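Agmatine ureohydrolase (Thermoplasma volcanium GSS1, PDB 3PZL) probably hydrolyses agmatine to putrescine and urea, as a manganese-dependent enzyme of the arginase family with two manganese ions in each subunit. Local coordinates at residues A35-G41 and S82-G88; S74-L79 and I294-K299. All coordinates share one frame; numbering follows the deposited sequence.

Interaction 1: A35-G41 and S82-G88; sequences AKYVVFG and SGMADLG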
loop_
_atom_site.group_PDB
_atom_site.type_symbol
_atom_site.label_atom_id
_atom_site.label_comp_id
_atom_site.label_asym_id
_atom_site.label_seq_id
_atom_site.Cartn_x
_atom_site.Cartn_y
_atom_site.Cartn_z
ATOM N N ALA B 35 -15.128 2.357 37.302
ATOM C CA ALA B 35 -14.019 2.911 36.526
ATOM C C ALA B 35 -13.659 4.341 36.896
ATOM O O ALA B 35 -14.556 5.151 37.163
ATOM C CB ALA B 35 -14.342 2.825 35.061
ATOM N N LYS B 36 -12.358 4.652 36.898
ATOM C CA LYS B 36 -11.877 6.037 37.111
ATOM C C LYS B 36 -11.735 6.694 35.765
ATOM O O LYS B 36 -12.059 7.876 35.586
ATOM C CB LYS B 36 -10.505 6.108 37.808
ATOM C CG LYS B 36 -10.382 5.464 39.209
ATOM C CD LYS B 36 -9.051 5.837 39.840
ATOM C CE LYS B 36 -8.599 4.848 40.923
ATOM N NZ LYS B 36 -7.148 5.100 41.282
ATOM N N TYR B 37 -11.229 5.909 34.820
ATOM C CA TYR B 37 -10.993 6.380 33.450
ATOM C C TYR B 37 -11.931 5.670 32.456
ATOM O O TYR B 37 -11.957 4.449 32.349
ATOM C CB TYR B 37 -9.523 6.193 33.050
ATOM C CG TYR B 37 -8.528 6.865 33.962
ATOM C CD1 TYR B 37 -8.210 8.217 33.797
ATOM C CD2 TYR B 37 -7.892 6.159 34.975
ATOM C CE1 TYR B 37 -7.279 8.843 34.621
ATOM C CE2 TYR B 37 -6.961 6.776 35.806
ATOM C CZ TYR B 37 -6.663 8.116 35.620
ATOM O OH TYR B 37 -5.753 8.764 36.430
ATOM N N VAL B 38 -12.709 6.456 31.739
ATOM C CA VAL B 38 -13.693 5.905 30.868
ATOM C C VAL B 38 -13.371 6.311 29.435
ATOM O O VAL B 38 -13.477 7.483 29.043
ATOM C CB VAL B 38 -15.078 6.378 31.287
ATOM C CG1 VAL B 38 -16.131 5.739 30.422
ATOM C CG2 VAL B 38 -15.308 6.024 32.724
ATOM N N VAL B 39 -12.956 5.309 28.672
ATOM C CA VAL B 39 -12.507 5.470 27.298
ATOM C C VAL B 39 -13.671 5.148 26.394
ATOM O O VAL B 39 -14.347 4.130 26.585
ATOM C CB VAL B 39 -11.358 4.492 26.988
ATOM C CG1 VAL B 39 -11.155 4.352 25.499
ATOM C CG2 VAL B 39 -10.094 4.935 27.687
ATOM N N PHE B 40 -13.906 6.020 25.418
ATOM C CA PHE B 40 -14.990 5.829 24.479
ATOM C C PHE B 40 -14.688 6.442 23.121
ATOM O O PHE B 40 -14.010 7.455 23.016
ATOM C CB PHE B 40 -16.326 6.352 25.048
ATOM C CG PHE B 40 -16.331 7.822 25.361
ATOM C CD1 PHE B 40 -15.976 8.279 26.618
ATOM C CD2 PHE B 40 -16.696 8.748 24.389
ATOM C CE1 PHE B 40 -15.972 9.639 26.895
ATOM C CE2 PHE B 40 -16.703 10.090 24.668
ATOM C CZ PHE B 40 -16.345 10.540 25.917
ATOM N N GLY B 41 -15.208 5.799 22.085
ATOM C CA GLY B 41 -14.988 6.238 20.739
ATOM C C GLY B 41 -16.171 6.944 20.142
ATOM O O GLY B 41 -17.323 6.623 20.430
ATOM N N SER B 82 -5.408 0.337 37.198
ATOM C CA SER B 82 -5.738 1.757 37.194
ATOM C C SER B 82 -7.207 2.133 36.895
ATOM O O SER B 82 -7.504 3.270 36.604
ATOM C CB SER B 82 -4.803 2.474 36.234
ATOM O OG SER B 82 -3.467 2.239 36.625
ATOM N N GLY B 83 -8.129 1.182 36.982
ATOM C CA GLY B 83 -9.543 1.510 36.869
ATOM C C GLY B 83 -9.938 2.067 35.510
ATOM O O GLY B 83 -10.510 3.143 35.421
HETATM N N MSE B 84 -9.632 1.328 34.448
HETATM C CA MSE B 84 -9.992 1.700 33.096
HETATM C C MSE B 84 -11.195 0.900 32.645
HETATM O O MSE B 84 -11.309 -0.296 32.950
HETATM C CB MSE B 84 -8.862 1.347 32.157
HETATM C CG MSE B 84 -7.775 2.367 32.003
HETATM SE SE MSE B 84 -6.686 1.830 30.428
HETATM C CE MSE B 84 -5.238 0.982 31.388
ATOM N N ALA B 85 -12.054 1.562 31.878
ATOM C CA ALA B 85 -13.194 0.944 31.220
ATOM C C ALA B 85 -13.252 1.391 29.760
ATOM O O ALA B 85 -12.781 2.477 29.433
ATOM C CB ALA B 85 -14.484 1.334 31.939
ATOM N N ASP B 86 -13.828 0.570 28.888
ATOM C CA ASP B 86 -13.987 0.940 27.494
ATOM C C ASP B 86 -15.440 0.732 27.141
ATOM O O ASP B 86 -15.897 -0.395 27.063
ATOM C CB ASP B 86 -13.101 0.066 26.585
ATOM C CG ASP B 86 -12.971 0.595 25.133
ATOM O OD1 ASP B 86 -13.652 1.569 24.733
ATOM O OD2 ASP B 86 -12.156 0.024 24.375
ATOM N N LEU B 87 -16.169 1.810 26.904
ATOM C CA LEU B 87 -17.582 1.680 26.518
ATOM C C LEU B 87 -17.824 1.179 25.082
ATOM O O LEU B 87 -18.923 0.698 24.795
ATOM C CB LEU B 87 -18.338 2.990 26.748
ATOM C CG LEU B 87 -18.194 3.577 28.142
ATOM C CD1 LEU B 87 -19.005 4.843 28.227
ATOM C CD2 LEU B 87 -18.611 2.586 29.209
ATOM N N GLY B 88 -16.811 1.284 24.212
ATOM C CA GLY B 88 -16.981 1.057 22.788
ATOM C C GLY B 88 -17.250 2.334 21.988
ATOM O O GLY B 88 -16.739 3.404 22.291
#

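Interaction 2: S74-L79 and I294-K299; sequences SYGIDL and IASREK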
loop_
_atom_site.group_PDB
_atom_site.type_symbol
_atom_site.label_atom_id
_atom_site.label_comp_id
_atom_site.label_asym_id
_atom_site.label_seq_id
_atom_site.Cartn_x
_atom_site.Cartn_y
_atom_site.Cartn_z
ATOM N N SER B 74 8.193 3.977 32.591
ATOM C CA SER B 74 8.643 5.285 32.960
ATOM C C SER B 74 7.822 5.903 34.083
ATOM O O SER B 74 8.160 6.951 34.600
ATOM C CB SER B 74 8.593 6.182 31.742
ATOM O OG SER B 74 9.382 5.627 30.719
ATOM N N TYR B 75 6.723 5.281 34.455
ATOM C CA TYR B 75 5.908 5.828 35.525
ATOM C C TYR B 75 5.718 4.860 36.687
ATOM O O TYR B 75 5.308 5.248 37.763
ATOM C CB TYR B 75 4.592 6.297 34.958
ATOM C CG TYR B 75 4.765 7.351 33.887
ATOM C CD1 TYR B 75 5.071 8.671 34.216
ATOM C CD2 TYR B 75 4.617 7.031 32.551
ATOM C CE1 TYR B 75 5.234 9.641 33.235
ATOM C CE2 TYR B 75 4.766 7.974 31.560
ATOM C CZ TYR B 75 5.071 9.283 31.904
ATOM O OH TYR B 75 5.227 10.221 30.894
ATOM N N GLY B 76 6.060 3.599 36.456
ATOM C CA GLY B 76 5.931 2.580 37.472
ATOM C C GLY B 76 4.495 2.402 37.879
ATOM O O GLY B 76 4.207 2.321 39.062
ATOM N N ILE B 77 3.612 2.351 36.885
ATOM C CA ILE B 77 2.180 2.240 37.080
ATOM C C ILE B 77 1.648 1.107 36.237
ATOM O O ILE B 77 1.874 1.068 35.018
ATOM C CB ILE B 77 1.477 3.519 36.645
ATOM C CG1 ILE B 77 1.853 4.664 37.597
ATOM C CG2 ILE B 77 -0.052 3.313 36.531
ATOM C CD1 ILE B 77 1.333 4.470 39.042
ATOM N N ASP B 78 0.939 0.194 36.903
ATOM C CA ASP B 78 0.258 -0.921 36.252
ATOM C C ASP B 78 -1.146 -0.464 35.829
ATOM O O ASP B 78 -2.000 -0.140 36.664
ATOM C CB ASP B 78 0.204 -2.126 37.202
ATOM C CG ASP B 78 -0.612 -3.285 36.653
ATOM O OD1 ASP B 78 -0.823 -3.374 35.418
ATOM O OD2 ASP B 78 -1.040 -4.127 37.477
ATOM N N LEU B 79 -1.373 -0.442 34.520
ATOM C CA LEU B 79 -2.622 0.061 33.975
ATOM C C LEU B 79 -3.810 -0.849 34.241
ATOM O O LEU B 79 -4.939 -0.388 34.305
ATOM C CB LEU B 79 -2.449 0.329 32.495
ATOM C CG LEU B 79 -1.471 1.471 32.240
ATOM C CD1 LEU B 79 -1.077 1.456 30.793
ATOM C CD2 LEU B 79 -2.084 2.818 32.597
ATOM N N ILE B 294 -2.885 8.404 31.503
ATOM C CA ILE B 294 -3.365 7.672 32.661
ATOM C C ILE B 294 -2.216 7.412 33.639
ATOM O O ILE B 294 -2.329 7.741 34.819
ATOM C CB ILE B 294 -4.104 6.340 32.249
ATOM C CG1 ILE B 294 -5.386 6.646 31.482
ATOM C CG2 ILE B 294 -4.435 5.492 33.431
ATOM C CD1 ILE B 294 -6.010 5.441 30.900
ATOM N N ALA B 295 -1.117 6.849 33.136
ATOM C CA ALA B 295 -0.002 6.445 33.976
ATOM C C ALA B 295 0.582 7.614 34.741
ATOM O O ALA B 295 0.765 7.531 35.945
ATOM C CB ALA B 295 1.095 5.695 33.169
ATOM N N SER B 296 0.885 8.705 34.060
ATOM C CA SER B 296 1.527 9.821 34.746
ATOM C C SER B 296 0.590 10.465 35.762
ATOM O O SER B 296 1.036 11.027 36.768
ATOM C CB SER B 296 2.011 10.874 33.770
ATOM O OG SER B 296 0.904 11.506 33.187
ATOM N N ARG B 297 -0.708 10.395 35.501
ATOM C CA ARG B 297 -1.678 10.881 36.470
ATOM C C ARG B 297 -1.744 9.981 37.705
ATOM O O ARG B 297 -1.858 10.480 38.827
ATOM C CB ARG B 297 -3.065 11.003 35.840
ATOM C CG ARG B 297 -4.068 11.661 36.732
ATOM C CD ARG B 297 -5.286 12.089 35.945
ATOM N NE ARG B 297 -6.156 12.978 36.721
ATOM C CZ ARG B 297 -7.032 12.547 37.615
ATOM N NH1 ARG B 297 -7.155 11.247 37.821
ATOM N NH2 ARG B 297 -7.795 13.403 38.284
ATOM N N GLU B 298 -1.666 8.668 37.500
ATOM C CA GLU B 298 -1.686 7.733 38.602
ATOM C C GLU B 298 -0.442 7.880 39.438
ATOM O O GLU B 298 -0.503 7.698 40.662
ATOM C CB GLU B 298 -1.830 6.280 38.116
ATOM C CG GLU B 298 -3.237 5.895 37.630
ATOM C CD GLU B 298 -4.310 6.047 38.701
ATOM O OE1 GLU B 298 -4.226 5.376 39.732
ATOM O OE2 GLU B 298 -5.258 6.817 38.511
ATOM N N LYS B 299 0.680 8.197 38.781
ATOM C CA LYS B 299 1.965 8.442 39.471
ATOM C C LYS B 299 1.838 9.612 40.420
ATOM O O LYS B 299 2.438 9.609 41.483
ATOM C CB LYS B 299 3.091 8.741 38.492
ATOM C CG LYS B 299 4.488 8.711 39.093
ATOM C CD LYS B 299 5.456 9.623 38.295
ATOM C CE LYS B 299 6.893 9.055 38.204
ATOM N NZ LYS B 299 7.657 9.220 39.453
#

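Interaction 1: A35-G41 and S82-G88
Ala35 meets Ala85 methyl to methyl, CB to CB, where two parallel neighbouring strands of the eight-stranded arginase-fold sheet start to pair. Strand 84-90 is the outermost of this sheet within the chain, and strand 37-42 lies between it and strand 116-121. At the entry Gly83 O takes two donors: Tyr37 N at 2.9 Å comes in almost straight, while Lys36 N at 2.8 Å makes a more bent bond. The Tyr37 ring turns its edge to Ser82 O, which lies in the ring plane 3.3 Å from CD2, its hydroxyl reaching on to Glu298. Tyr37 O then accepts from Ala85 N. Val38 points to the face that carries Ala85; its CG1, anti to the backbone N (chi1 -177°), packs against Leu87 CD1 at 3.7 Å. Val39 N binds Ala85 O, and Val39 O receives Leu87 N. Asp86 sends OD1 past Val39 CG1 and back to Gly88 N, closing an Asx turn, while OD2 forms a salt bridge with Arg62 and accepts from Ile25 N. Replacing this carboxylate by an alanine side chain is likely to cost Arg62 one salt-bridge partner and to leave Gly88 N without the acceptor that closes the turn. Phe40 leads its ring away, to Phe20 of a second subunit. Past it, Gly41 N reaches Gly88 O at 2.8 Å, with an N-H...O angle of 171°.

Interaction 2: S74-L79 and I294-K299
Tyr75 and Ile77 each set the first side-chain branch, CG and CG1, anti to the carbonyl carbon (chi1 -59° and -68°), and both side chains reach Ala295 CB on helix 281-303. The Tyr75 ring lies against the helix backbone: Ser296 CA and CB cover one face, with CB 3.5 Å from Tyr75 CE1, and Ser74 CB sits over the opposite face. Ala295 CB approaches the same ring obliquely, 3.8 Å from CD2, and Lys299 CD comes to the ring edge beside CD1. Ile77 crosses Glu298 at about a right angle, its CG2 and CD1 both against Glu298 CB, while Ile77 CG1 lies 3.5 Å from Ala295 O, a carbonyl already bonded to Lys299 N within the helix. Leu79 closes the row with CD2 on Ile294 CG2 at 3.7 Å. The contact is thus largely apolar, and the polar ends look elsewhere: Ser296 OG to Val292 O and Ser262 OG, Lys299 NZ to Glu303. Within 74-79, Gly76 and Ile77 both face Glu72 in a G1 beta bulge. Helix 251-261 adds Arg255 and Glu259 against Tyr75, while Ile294 and Arg297 rest on strand 116-121, placing helix 281-303 between the sheet and segment 74-79.

The two interactions interlock along the chain: 74-79 runs on into 82-88, so the strand paired in interaction 1 follows directly from the segment packed in interaction 2. Their centres are about 15 Å apart, yet they touch. The hydroxyl of Tyr37 probably bonds both Glu298 OE2, at 2.9 Å from OH, and Arg297 NH1, at 3.2 Å from OH, tying the start of strand 37-42 to helix 281-303. Ser82 OG packs on Ile77 CG2 and also bonds Asp78 O. Both contacts lie away from the manganese site of His124, Asp144, His146, Asp148, Asp229 and Asp231: interaction 1 pairs the strand outermost within this chain with its neighbour, and interaction 2 packs the segment leading into that strand on helix 281-303.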